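Phthiocerol/phenolphthiocerol synthesis polyketide synthase type I PpsC (Mycobacterium tuberculosis, PDB 5NJI) builds phthiocerol chains as a type I polyketide synthase, and its dehydratase domain, the part crystallised, probably eliminates water from beta-hydroxyacyl intermediates. Local coordinates at residues 44-49 and 114-119; 50-55 and 104-109; 73-78 and 224-229; 146-151 and 269-274; 169-174 and 195-200. The protein carries 1 engineered substitution. All blocks are in the same frame, centred on the assembly; numbering follows the deposited sequence.

How the interactions relate
Interaction 1 joins two strands just inside one end of the chain's strand order, and interaction 2 the loops beside them, the two touching through Glu49 O and Leu54 CD2 (4.3 Å). Interaction 5 lies at the other end; the centres of interactions 1 and 5 are about 40 Å apart. Interaction 3 occupies the middle. It touches interaction 1 through Ile76 CG2 and Thr114 OG1 (3.6 Å), interaction 2 through Tyr73 OH and Leu104 CB (3.4 Å), and interaction 4 through Leu224 CD1 and Val272 CG2 (3.8 Å). The bound dodecenoyl-CoA runs close to this middle: it is about 7 Å from the side chain of Leu104, 9 Å from Met229, 11 Å from Leu197 and 14 Å from Thr115.

Interaction 1 (44-49 and 114-119); sequences RVWESE and TTLTGD
Arg44 to Trp46 pair antiparallel with Leu116 to Thr114, the axes of the two short strands 4.7 Å apart at their closest. Four backbone bonds join them: Arg44 and Leu116 exchange a pair, Leu116 N reaching Arg44 O at 2.9 Å, and Trp46 and Thr114 exchange another, Trp46 N meeting Thr114 O at 2.8 Å. Between these sits the non-hydrogen-bonded pair Val45 and Thr115, where Thr115 CA also brings its hydrogen to Arg44 O (3.1 Å).

The side chains that matter most stand on the face shared by Arg44, Trp46, Thr114 and Leu116. The indole lies alongside Leu116 and reaches the other strand with the rim of its six-membered ring. With CG anti to the carbonyl carbon (chi1 -61°), this rim is turned so that its edge meets both partners near the ring plane: CZ3 lies 3.6 Å from Leu116 CB and CE3 lies 3.4 Å from Thr114 O. Thr114 CG2 adds a methyl contact at CE3. One face of the indole is backed by Arg44 CG, set toward the rim. The extended arginine then carries on to a salt bridge of NH2 with Asp83 OD2, the same oxygen that accepts from Trp46 NE1, so a single carboxylate ties down both residues. On the other face, Val45 and Thr115 stand side by side, CG2 to CG2 at 4.1 Å, and Thr115 OG1 turns to Arg128. Trp46 and Thr114 also rest on helix 70-84, as expected of the hot dog fold, in which a curved antiparallel sheet wraps round a long central helix.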
# COMPACT_ATOMS: atom_id res chain seq x y z
N ARG A 44 8.29 15.37 15.20
CA ARG A 44 6.91 15.05 15.53
C ARG A 44 6.82 13.55 15.75
O ARG A 44 7.50 12.78 15.07
CB ARG A 44 5.95 15.51 14.45
CG ARG A 44 4.50 15.54 14.92
CD ARG A 44 3.66 16.53 14.11
NE ARG A 44 2.24 16.39 14.40
CZ ARG A 44 1.64 16.90 15.47
NH1 ARG A 44 2.33 17.60 16.36
NH2 ARG A 44 0.34 16.71 15.66
N VAL A 45 6.02 13.16 16.75
CA VAL A 45 5.92 11.78 17.20
C VAL A 45 4.45 11.42 17.35
O VAL A 45 3.68 12.19 17.95
CB VAL A 45 6.63 11.55 18.56
CG1 VAL A 45 6.62 10.07 18.90
CG2 VAL A 45 8.05 12.09 18.55
N TRP A 46 4.05 10.26 16.84
CA TRP A 46 2.70 9.75 17.02
C TRP A 46 2.75 8.35 17.61
O TRP A 46 3.71 7.60 17.38
CB TRP A 46 1.94 9.65 15.69
CG TRP A 46 1.73 10.92 14.91
CD1 TRP A 46 0.56 11.62 14.81
CD2 TRP A 46 2.68 11.61 14.07
NE1 TRP A 46 0.72 12.70 13.97
CE2 TRP A 46 2.01 12.72 13.51
CE3 TRP A 46 4.02 11.40 13.75
CZ2 TRP A 46 2.64 13.61 12.64
CZ3 TRP A 46 4.65 12.30 12.88
CH2 TRP A 46 3.96 13.38 12.34
N GLU A 47 1.70 7.99 18.35
CA GLU A 47 1.50 6.62 18.81
C GLU A 47 0.09 6.18 18.50
O GLU A 47 -0.88 6.92 18.73
CB GLU A 47 1.72 6.48 20.33
CG GLU A 47 3.15 6.69 20.76
CD GLU A 47 3.33 6.44 22.25
OE1 GLU A 47 2.34 6.01 22.90
OE2 GLU A 47 4.44 6.66 22.78
N SER A 48 -0.05 4.96 18.00
CA SER A 48 -1.37 4.39 17.76
C SER A 48 -1.41 3.01 18.38
O SER A 48 -0.41 2.30 18.40
CB SER A 48 -1.71 4.28 16.28
OG SER A 48 -0.82 3.38 15.62
N GLU A 49 -2.58 2.64 18.89
CA GLU A 49 -2.77 1.31 19.43
C GLU A 49 -3.37 0.46 18.33
O GLU A 49 -4.45 0.77 17.82
CB GLU A 49 -3.66 1.33 20.67
CG GLU A 49 -3.10 2.18 21.80
CD GLU A 49 -4.03 2.25 23.00
OE1 GLU A 49 -4.50 1.19 23.46
OE2 GLU A 49 -4.30 3.38 23.47
N THR A 114 5.38 6.50 15.23
CA THR A 114 5.80 7.15 14.00
C THR A 114 6.51 8.47 14.32
O THR A 114 6.12 9.17 15.26
CB THR A 114 4.58 7.41 13.10
OG1 THR A 114 3.92 6.17 12.84
CG2 THR A 114 4.95 8.05 11.78
N THR A 115 7.58 8.75 13.60
CA THR A 115 8.25 10.04 13.72
C THR A 115 8.37 10.71 12.37
O THR A 115 8.43 10.05 11.33
CB THR A 115 9.65 9.93 14.32
OG1 THR A 115 10.45 9.04 13.54
CG2 THR A 115 9.60 9.47 15.78
N LEU A 116 8.40 12.04 12.39
CA LEU A 116 8.60 12.82 11.18
C LEU A 116 9.59 13.93 11.46
O LEU A 116 9.45 14.66 12.43
CB LEU A 116 7.28 13.41 10.66
CG LEU A 116 7.35 14.21 9.34
CD1 LEU A 116 6.02 14.16 8.65
CD2 LEU A 116 7.71 15.68 9.60
N THR A 117 10.56 14.06 10.57
CA THR A 117 11.48 15.19 10.59
C THR A 117 11.46 15.82 9.20
O THR A 117 11.12 15.17 8.22
CB THR A 117 12.90 14.76 10.93
OG1 THR A 117 13.41 13.87 9.92
CG2 THR A 117 12.93 14.05 12.28
N GLY A 118 11.80 17.11 9.13
CA GLY A 118 11.93 17.78 7.85
C GLY A 118 10.99 18.97 7.76
O GLY A 118 10.62 19.57 8.77
N ASP A 119 10.62 19.31 6.52
CA ASP A 119 9.84 20.51 6.27
C ASP A 119 8.82 20.23 5.18
O ASP A 119 8.68 19.09 4.71
CB ASP A 119 10.76 21.70 5.92
CG ASP A 119 11.54 21.50 4.61
OD1 ASP A 119 11.12 20.71 3.74
OD2 ASP A 119 12.58 22.17 4.46

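Interaction 2 (50-55 and 104-109)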
# COMPACT_ATOMS: atom_id res chain seq x y z
N LEU A 50 -2.65 -0.57 17.93
CA LEU A 50 -3.13 -1.53 16.94
C LEU A 50 -3.48 -2.84 17.64
O LEU A 50 -2.90 -3.20 18.66
CB LEU A 50 -2.09 -1.79 15.86
CG LEU A 50 -1.52 -0.58 15.13
CD1 LEU A 50 -0.57 -1.08 14.05
CD2 LEU A 50 -2.63 0.26 14.56
N ASP A 51 -4.44 -3.55 17.06
CA ASP A 51 -4.96 -4.81 17.54
C ASP A 51 -5.50 -5.54 16.33
O ASP A 51 -5.93 -4.88 15.37
CB ASP A 51 -6.06 -4.58 18.60
CG ASP A 51 -6.51 -5.86 19.29
OD1 ASP A 51 -7.26 -6.66 18.67
OD2 ASP A 51 -6.13 -6.07 20.46
N PRO A 52 -5.47 -6.87 16.30
CA PRO A 52 -5.98 -7.56 15.11
C PRO A 52 -7.45 -7.32 14.86
O PRO A 52 -7.88 -7.42 13.70
CB PRO A 52 -5.67 -9.04 15.38
CG PRO A 52 -5.35 -9.12 16.80
CD PRO A 52 -4.83 -7.80 17.24
N ASP A 53 -8.20 -7.08 15.92
CA ASP A 53 -9.60 -6.73 15.71
C ASP A 53 -9.87 -5.27 15.26
O ASP A 53 -11.01 -4.92 15.11
CB ASP A 53 -10.54 -7.06 16.89
CG ASP A 53 -10.39 -6.11 18.10
OD1 ASP A 53 -9.87 -5.00 17.94
OD2 ASP A 53 -10.81 -6.43 19.26
N LEU A 54 -8.87 -4.50 14.89
CA LEU A 54 -9.04 -3.09 14.53
C LEU A 54 -9.51 -3.08 13.06
O LEU A 54 -8.84 -3.64 12.30
CB LEU A 54 -7.73 -2.23 14.61
CG LEU A 54 -7.82 -0.79 14.13
CD1 LEU A 54 -8.83 -0.00 14.93
CD2 LEU A 54 -6.46 -0.12 14.13
N LEU A 55 -10.67 -2.51 12.73
CA LEU A 55 -11.12 -2.31 11.36
C LEU A 55 -10.91 -3.62 10.55
O LEU A 55 -11.17 -4.61 11.09
CB LEU A 55 -10.45 -1.01 10.81
CG LEU A 55 -10.75 0.35 11.45
CD1 LEU A 55 -9.98 1.46 10.78
CD2 LEU A 55 -12.25 0.61 11.45
N LEU A 104 5.56 -6.58 10.39
CA LEU A 104 4.92 -6.30 11.67
C LEU A 104 3.78 -7.29 11.90
O LEU A 104 2.78 -7.29 11.17
CB LEU A 104 4.39 -4.87 11.73
CG LEU A 104 3.58 -4.51 12.99
CD1 LEU A 104 4.29 -4.94 14.27
CD2 LEU A 104 3.32 -3.02 13.00
N HIS A 105 3.92 -8.11 12.94
CA HIS A 105 2.88 -9.03 13.39
C HIS A 105 1.95 -8.27 14.32
O HIS A 105 2.39 -7.76 15.37
CB HIS A 105 3.56 -10.23 14.07
CG HIS A 105 2.64 -11.22 14.73
ND1 HIS A 105 1.40 -11.57 14.25
CD2 HIS A 105 2.85 -12.00 15.81
CE1 HIS A 105 0.87 -12.49 15.04
NE2 HIS A 105 1.73 -12.77 15.99
N VAL A 106 0.70 -8.11 13.90
CA VAL A 106 -0.26 -7.32 14.65
C VAL A 106 -0.86 -8.20 15.74
O VAL A 106 -1.68 -9.08 15.46
CB VAL A 106 -1.35 -6.74 13.75
CG1 VAL A 106 -2.33 -5.94 14.56
CG2 VAL A 106 -0.71 -5.87 12.67
N THR A 107 -0.46 -7.95 16.97
CA THR A 107 -0.93 -8.66 18.14
C THR A 107 -1.63 -7.70 19.08
O THR A 107 -1.37 -6.49 19.04
CB THR A 107 0.26 -9.30 18.87
OG1 THR A 107 1.18 -8.29 19.26
CG2 THR A 107 0.98 -10.32 17.99
N PRO A 108 -2.51 -8.19 19.96
CA PRO A 108 -3.12 -7.29 20.95
C PRO A 108 -2.05 -6.49 21.69
O PRO A 108 -0.99 -7.00 22.05
CB PRO A 108 -3.86 -8.25 21.89
CG PRO A 108 -4.18 -9.43 21.03
CD PRO A 108 -3.01 -9.57 20.07
N GLY A 109 -2.34 -5.21 21.89
CA GLY A 109 -1.44 -4.33 22.60
C GLY A 109 -0.29 -3.80 21.80
O GLY A 109 0.62 -3.20 22.37
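The side chains of Pro52 and Pro108 cross at about a right angle, CD to CD at 3.8 Å. Pro52 presents its CD corner, which also lies 3.6 Å from Pro108 N and close to the carbonyl carbon of Thr107. Asp51 comes at Pro108 from another direction. With CG anti to its backbone N (chi1 -172°), its carboxylate swings back to the second loop although the CB leaves the backbone pointing away from it, and OD2 ends 3.3 Å from Pro108 CA and 3.5 Å from Pro108 CB, a packing contact against carbon.

Val106 supplies the buried floor. Its CG1 points at the Asp51-Pro52 peptide, 3.7 Å from Pro52 N. Leu50 CB packs near the same methyl, and the Leu50 side chain goes on toward Leu104, where the methyl ends make a looser contact. No hydrogen bond links the two loops directly, but Leu50 and Val106 are held by backbone bonds to Thr110 and Val66 respectively.

The other carboxylate oxygen of Asp51 works within its own loop. Asp53 N donates to OD1 at 2.9 Å, on the anti lone pair and nearly straight (162°), while Leu54 N bonds to Asp51 O. An Asx turn and a type I beta turn thus start from the same aspartate, an Asx motif reversing the chain just past strand 44-50.

Interaction 3 (73-78 and 224-229); sequences YAEIAL and LHPVMM
Leu224 N donates to Glu75 OE1 at 2.7 Å, a short but bent bond (140° at the hydrogen) that arrives from above the carboxylate, 44° out of its plane. The second oxygen, OE2, accepts from Met223 N and is hydrogen-bonded to His29 NE2. Three bonds thus hold the group, fixing its rotation and satisfying both oxygens of a buried side chain. The glutamate gets there by a bend: CG leaves anti to the backbone N, and the turn at chi2 (56°) folds the end back over the chain entering helix 226-234.

Below the polar group the contact is apolar. Leu224 was modelled in two conformers, and in the one described its CD2 touches both Leu78 CD1, 3.8 Å away, and Ala74 CB at 4.0 Å; these two contacts rest on that copy and are less certain. Pro226 CG leans on Glu75 CB (3.9 Å), and the extended Met229 brings SD to Ala74 CB. His225 is the N-cap of the second helix; its ND1 takes Val227 N almost in the ring plane, and NE2 bonds to Ala215 O. The His-Pro sequence here matches the start of the HPxxxD motif of polyketide synthase dehydratases. Helix 70-84 meanwhile has Ala74 and Leu78 against strand 93-100, and Ala77 against strands 122-130 and 136-146, so the joint ties the middle of this helix, already packed on those strands, to the chain entering helix 226-234.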
# COMPACT_ATOMS: atom_id res chain seq x y z
N TYR A 73 1.73 1.35 5.57
CA TYR A 73 2.84 2.24 5.87
C TYR A 73 2.82 3.46 4.94
O TYR A 73 3.16 4.57 5.36
CB TYR A 73 4.17 1.50 5.71
CG TYR A 73 4.36 0.31 6.62
CD1 TYR A 73 4.78 0.47 7.93
CD2 TYR A 73 4.15 -0.97 6.16
CE1 TYR A 73 4.99 -0.61 8.72
CE2 TYR A 73 4.35 -2.05 6.94
CZ TYR A 73 4.78 -1.88 8.22
OH TYR A 73 4.99 -2.99 9.00
N ALA A 74 2.43 3.26 3.69
CA ALA A 74 2.31 4.40 2.78
C ALA A 74 1.28 5.39 3.28
O ALA A 74 1.53 6.60 3.30
CB ALA A 74 1.93 3.90 1.38
N GLU A 75 0.11 4.91 3.73
CA GLU A 75 -0.89 5.81 4.28
C GLU A 75 -0.38 6.51 5.54
O GLU A 75 -0.62 7.70 5.75
CB GLU A 75 -2.17 5.03 4.55
CG GLU A 75 -3.18 5.76 5.43
CD GLU A 75 -3.56 7.14 4.88
OE1 GLU A 75 -3.30 7.44 3.70
OE2 GLU A 75 -4.13 7.94 5.65
N ILE A 76 0.31 5.78 6.42
CA ILE A 76 0.80 6.40 7.64
C ILE A 76 1.76 7.53 7.32
O ILE A 76 1.71 8.59 7.94
CB ILE A 76 1.44 5.34 8.55
CG1 ILE A 76 0.36 4.42 9.09
CG2 ILE A 76 2.22 5.98 9.68
CD1 ILE A 76 0.88 3.08 9.61
N ALA A 77 2.66 7.32 6.36
CA ALA A 77 3.61 8.37 6.01
C ALA A 77 2.89 9.60 5.44
O ALA A 77 3.20 10.74 5.82
CB ALA A 77 4.64 7.84 5.01
N LEU A 78 1.93 9.40 4.54
CA LEU A 78 1.18 10.53 3.98
C LEU A 78 0.36 11.24 5.03
O LEU A 78 0.29 12.47 5.06
CB LEU A 78 0.29 10.06 2.83
CG LEU A 78 1.07 9.56 1.63
CD1 LEU A 78 0.08 8.91 0.71
CD2 LEU A 78 1.79 10.69 0.91
N LEU A 224 -4.89 7.91 1.61
CA LEU A 224 -4.73 6.81 0.63
C LEU A 224 -5.28 5.54 1.28
O LEU A 224 -4.94 5.30 2.35
CB LEU A 224 -3.19 6.62 0.30
CG LEU A 224 -2.58 5.62 -0.70
CD1 LEU A 224 -3.16 5.82 -2.09
CD2 LEU A 224 -1.04 5.64 -0.75
N HIS A 225 -6.29 5.02 0.86
CA HIS A 225 -6.95 3.88 1.50
C HIS A 225 -6.03 2.63 1.31
O HIS A 225 -5.89 2.20 0.25
CB HIS A 225 -8.39 3.59 0.94
CG HIS A 225 -9.22 2.70 1.82
ND1 HIS A 225 -8.76 1.52 2.33
CD2 HIS A 225 -10.47 2.86 2.34
CE1 HIS A 225 -9.67 0.99 3.11
NE2 HIS A 225 -10.72 1.77 3.12
N PRO A 226 -5.45 2.09 2.37
CA PRO A 226 -4.52 0.99 2.23
C PRO A 226 -5.11 -0.27 1.54
O PRO A 226 -4.48 -0.97 0.86
CB PRO A 226 -4.13 0.65 3.70
CG PRO A 226 -4.43 1.83 4.45
CD PRO A 226 -5.51 2.57 3.76
N VAL A 227 -6.37 -0.54 1.82
CA VAL A 227 -6.93 -1.80 1.28
C VAL A 227 -7.06 -1.66 -0.22
O VAL A 227 -6.79 -2.47 -0.99
CB VAL A 227 -8.33 -2.18 1.87
CG1 VAL A 227 -8.88 -3.41 1.25
CG2 VAL A 227 -8.25 -2.22 3.38
N MET A 228 -7.52 -0.49 -0.63
CA MET A 228 -7.55 -0.16 -2.06
C MET A 228 -6.12 -0.19 -3.01
O MET A 228 -5.95 -0.78 -3.96
CB MET A 228 -8.31 1.16 -2.45
CG MET A 228 -8.71 1.26 -3.89
SD MET A 228 -10.18 0.21 -4.08
CE MET A 228 -10.95 0.74 -5.56
N MET A 229 -5.15 0.38 -2.30
CA MET A 229 -3.79 0.32 -2.78
C MET A 229 -3.36 -1.19 -2.84
O MET A 229 -2.82 -1.60 -3.77
CB MET A 229 -2.74 1.09 -1.96
CG MET A 229 -1.34 0.94 -2.48
SD MET A 229 -0.33 2.13 -1.62
CE MET A 229 1.26 1.66 -2.20

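Interaction 4 (146-151 and 269-274); sequences RAEPLA and GVHVYG
A surface loop leaving strand 136-146 runs past the end of strand 262-272, so that Glu148 and Leu150 meet His271 and Tyr273; a G1 bulge, in which Gly269 and Val270 both face Ile95, comes just before in that strand. Leu150 lies across the tyrosine at about a right angle. Its CB sits over one face of the Tyr273 ring, 3.9 Å from the centroid and only 15° off the normal, a CH-pi contact. CD1 follows over the same ring toward CE2 and OH, carried there by CG standing anti to the backbone N (chi1 178°). At the ring edge, in plane, Glu148 O lies 3.7 Å from Tyr273 CE1.

Two waters bridge the polar atoms. One gives a hydrogen to Glu148 O and bonds to His271 ND1 at 2.8 Å, in the plane of the imidazole; the other gives one to Pro149 O and bonds to Tyr273 OH at 2.7 Å. Glu148 OE1 approaches His271 CE1 obliquely at 3.7 Å, the two planes nearly parallel. Asp311, whose OD2 holds NE2 of this histidine, and more weakly the exposed Glu148, may lean the imidazole toward a positive charge, though its charge is not seen.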
# COMPACT_ATOMS: atom_id res chain seq x y z
N ARG A 146 6.64 17.11 -1.72
CA ARG A 146 5.51 17.74 -2.38
C ARG A 146 5.19 17.03 -3.70
O ARG A 146 6.09 16.62 -4.43
CB ARG A 146 5.80 19.23 -2.64
CG ARG A 146 5.76 20.10 -1.38
CD ARG A 146 4.35 20.19 -0.78
NE ARG A 146 3.62 21.38 -1.23
CZ ARG A 146 3.54 22.52 -0.55
NH1 ARG A 146 4.15 22.66 0.63
NH2 ARG A 146 2.85 23.54 -1.04
N ALA A 147 3.90 16.88 -3.96
CA ALA A 147 3.42 16.12 -5.11
C ALA A 147 3.85 16.76 -6.42
O ALA A 147 3.81 17.98 -6.58
CB ALA A 147 1.91 16.04 -5.07
N GLU A 148 4.24 15.92 -7.34
CA GLU A 148 4.38 16.29 -8.75
C GLU A 148 3.04 16.12 -9.46
O GLU A 148 2.43 15.05 -9.37
CB GLU A 148 5.42 15.42 -9.42
CG GLU A 148 6.84 15.62 -8.92
CD GLU A 148 7.82 14.59 -9.46
OE1 GLU A 148 7.39 13.46 -9.78
OE2 GLU A 148 9.03 14.91 -9.57
N PRO A 149 2.54 17.15 -10.15
CA PRO A 149 1.26 17.01 -10.85
C PRO A 149 1.30 15.94 -11.93
O PRO A 149 2.35 15.58 -12.45
CB PRO A 149 1.04 18.40 -11.46
CG PRO A 149 1.82 19.31 -10.59
CD PRO A 149 3.03 18.54 -10.17
N LEU A 150 0.11 15.42 -12.22
CA LEU A 150 -0.04 14.48 -13.32
C LEU A 150 0.20 15.23 -14.63
O LEU A 150 -0.43 16.26 -14.89
CB LEU A 150 -1.42 13.84 -13.30
CG LEU A 150 -1.74 12.85 -14.43
CD1 LEU A 150 -0.82 11.63 -14.35
CD2 LEU A 150 -3.20 12.43 -14.38
N ALA A 151 1.10 14.70 -15.43
CA ALA A 151 1.42 15.30 -16.71
C ALA A 151 0.70 14.57 -17.83
O ALA A 151 0.60 13.34 -17.82
CB ALA A 151 2.93 15.24 -16.96
N GLY A 269 8.14 6.40 -5.86
CA GLY A 269 7.26 7.19 -6.71
C GLY A 269 5.81 6.78 -6.56
O GLY A 269 5.19 6.30 -7.51
N VAL A 270 5.27 6.91 -5.35
CA VAL A 270 3.85 6.69 -5.12
C VAL A 270 3.15 8.03 -5.28
O VAL A 270 3.36 8.95 -4.49
CB VAL A 270 3.58 6.08 -3.74
CG1 VAL A 270 2.09 5.87 -3.56
CG2 VAL A 270 4.31 4.78 -3.58
N HIS A 271 2.34 8.14 -6.34
CA HIS A 271 1.62 9.35 -6.67
C HIS A 271 0.13 9.14 -6.43
O HIS A 271 -0.43 8.13 -6.88
CB HIS A 271 1.86 9.73 -8.13
CG HIS A 271 3.30 9.75 -8.51
ND1 HIS A 271 4.10 10.84 -8.30
CD2 HIS A 271 4.08 8.80 -9.07
CE1 HIS A 271 5.32 10.58 -8.73
NE2 HIS A 271 5.34 9.34 -9.20
N VAL A 272 -0.49 10.09 -5.73
CA VAL A 272 -1.90 10.03 -5.39
C VAL A 272 -2.56 11.30 -5.89
O VAL A 272 -2.20 12.40 -5.46
CB VAL A 272 -2.12 9.86 -3.88
CG1 VAL A 272 -3.57 9.53 -3.62
CG2 VAL A 272 -1.20 8.80 -3.32
N TYR A 273 -3.50 11.16 -6.81
CA TYR A 273 -4.09 12.31 -7.46
C TYR A 273 -5.51 12.58 -7.03
O TYR A 273 -6.05 13.65 -7.34
CB TYR A 273 -4.03 12.15 -8.98
CG TYR A 273 -2.63 11.94 -9.51
CD1 TYR A 273 -1.64 12.91 -9.35
CD2 TYR A 273 -2.28 10.77 -10.19
CE1 TYR A 273 -0.36 12.71 -9.82
CE2 TYR A 273 -1.02 10.56 -10.64
CZ TYR A 273 -0.06 11.53 -10.49
OH TYR A 273 1.19 11.26 -10.99
N GLY A 274 -6.15 11.63 -6.37
CA GLY A 274 -7.50 11.80 -5.87
C GLY A 274 -7.84 10.69 -4.90
O GLY A 274 -6.96 9.95 -4.44
O HOH W 1 2.90 13.17 -7.33
O HOH W 2 3.14 13.08 -11.34

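Interaction 5 (169-174 and 195-200)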
# COMPACT_ATOMS: atom_id res chain seq x y z
N ASP A 169 -6.41 -12.13 -22.67
CA ASP A 169 -6.92 -13.42 -22.24
C ASP A 169 -7.60 -13.19 -20.90
O ASP A 169 -6.95 -12.72 -19.96
CB ASP A 169 -5.80 -14.45 -22.10
CG ASP A 169 -5.08 -14.70 -23.41
OD1 ASP A 169 -5.76 -14.96 -24.43
OD2 ASP A 169 -3.83 -14.64 -23.43
N GLN A 170 -8.90 -13.48 -20.81
CA GLN A 170 -9.62 -13.32 -19.56
C GLN A 170 -9.13 -14.34 -18.53
O GLN A 170 -8.77 -15.47 -18.88
CB GLN A 170 -11.13 -13.48 -19.77
CG GLN A 170 -11.72 -12.58 -20.84
CD GLN A 170 -11.41 -11.11 -20.62
OE1 GLN A 170 -11.65 -10.57 -19.54
NE2 GLN A 170 -10.86 -10.46 -21.64
N LEU A 171 -9.09 -13.92 -17.27
CA LEU A 171 -8.68 -14.78 -16.18
C LEU A 171 -9.76 -14.79 -15.10
O LEU A 171 -10.63 -13.92 -15.05
CB LEU A 171 -7.34 -14.32 -15.59
CG LEU A 171 -6.16 -14.23 -16.57
CD1 LEU A 171 -4.93 -13.67 -15.86
CD2 LEU A 171 -5.85 -15.59 -17.18
N ASP A 172 -9.69 -15.79 -14.23
CA ASP A 172 -10.66 -15.94 -13.16
C ASP A 172 -10.07 -15.38 -11.87
O ASP A 172 -9.04 -15.88 -11.41
CB ASP A 172 -11.03 -17.41 -12.99
CG ASP A 172 -12.03 -17.66 -11.86
OD1 ASP A 172 -12.46 -16.70 -11.18
OD2 ASP A 172 -12.39 -18.84 -11.65
N PRO A 173 -10.67 -14.35 -11.25
CA PRO A 173 -10.10 -13.84 -10.00
C PRO A 173 -9.94 -14.90 -8.92
O PRO A 173 -9.00 -14.80 -8.12
CB PRO A 173 -11.09 -12.75 -9.58
CG PRO A 173 -11.73 -12.31 -10.86
CD PRO A 173 -11.82 -13.55 -11.70
N ASP A 174 -10.82 -15.90 -8.86
CA ASP A 174 -10.66 -16.94 -7.85
C ASP A 174 -9.32 -17.65 -7.99
O ASP A 174 -8.72 -18.06 -6.98
CB ASP A 174 -11.79 -17.97 -7.94
CG ASP A 174 -13.16 -17.36 -7.73
OD1 ASP A 174 -13.24 -16.26 -7.14
OD2 ASP A 174 -14.16 -17.98 -8.13
N VAL A 195 -12.45 -8.20 -9.09
CA VAL A 195 -13.69 -8.85 -9.51
C VAL A 195 -13.72 -9.15 -10.99
O VAL A 195 -14.63 -9.86 -11.45
CB VAL A 195 -14.94 -8.02 -9.11
CG1 VAL A 195 -15.02 -7.97 -7.62
CG2 VAL A 195 -14.91 -6.62 -9.69
N GLY A 196 -12.75 -8.68 -11.75
CA GLY A 196 -12.56 -9.11 -13.12
C GLY A 196 -11.09 -9.00 -13.44
O GLY A 196 -10.39 -8.15 -12.89
N LEU A 197 -10.62 -9.87 -14.33
CA LEU A 197 -9.19 -9.99 -14.52
C LEU A 197 -8.90 -10.46 -15.93
O LEU A 197 -9.65 -11.26 -16.48
CB LEU A 197 -8.63 -10.96 -13.47
CG LEU A 197 -7.13 -11.09 -13.26
CD1 LEU A 197 -6.50 -9.73 -12.93
CD2 LEU A 197 -6.88 -12.07 -12.14
N ALA A 198 -7.83 -9.91 -16.52
CA ALA A 198 -7.35 -10.30 -17.84
C ALA A 198 -5.85 -10.03 -17.89
O ALA A 198 -5.32 -9.28 -17.07
CB ALA A 198 -8.08 -9.55 -18.95
N VAL A 199 -5.17 -10.67 -18.84
CA VAL A 199 -3.75 -10.44 -19.05
C VAL A 199 -3.52 -10.31 -20.55
O VAL A 199 -4.09 -11.07 -21.34
CB VAL A 199 -2.88 -11.56 -18.45
CG1 VAL A 199 -3.17 -12.90 -19.10
CG2 VAL A 199 -1.40 -11.21 -18.57
N THR A 200 -2.71 -9.33 -20.93
CA THR A 200 -2.46 -9.08 -22.34
C THR A 200 -1.40 -10.03 -22.88
O THR A 200 -0.75 -10.78 -22.14
CB THR A 200 -2.01 -7.63 -22.59
OG1 THR A 200 -0.67 -7.45 -22.10
CG2 THR A 200 -2.94 -6.63 -21.91
O HOH W 3 -12.33 -11.96 -15.23
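Strand 168-171, outermost in the sheet within this chain, pairs antiparallel with strand 194-200, and Asp169 and Val199 open the pairing. They exchange two backbone bonds, each of 2.9 Å: Asp169 N to Val199 O and Val199 N to Asp169 O. One step on, Leu171 N reaches Leu197 O at 2.8 Å, almost straight at the hydrogen (171°) yet well above the carbonyl plane. Next to it a water bridges the two segments, giving a hydrogen to Leu171 O and accepting from Leu197 N.

Leu171, Leu197 and Val199 pack together on the face they share with Asp169. Leu171 CB packs on Leu197 CG, and its CD1 crosses to Val199 CG1 at 3.8 Å. Ala238 meets both leucines from a loop. On the reverse face the bent chain of Gln170 lays its amide beside Ala198 CB, with OE1 3.8 Å away, while NE2 bonds to Glu168.

Past the strand, Pro173 sets CG 3.7 Å from Val195 C. It begins helix 173-182, whose N-cap is Asp172, with OD1 taking Asp174 N. Val195 and Gly196 both face Gln208, a classic bulge between strands 194-200 and 205-209, one strand in from the edge of the double hot dog fold.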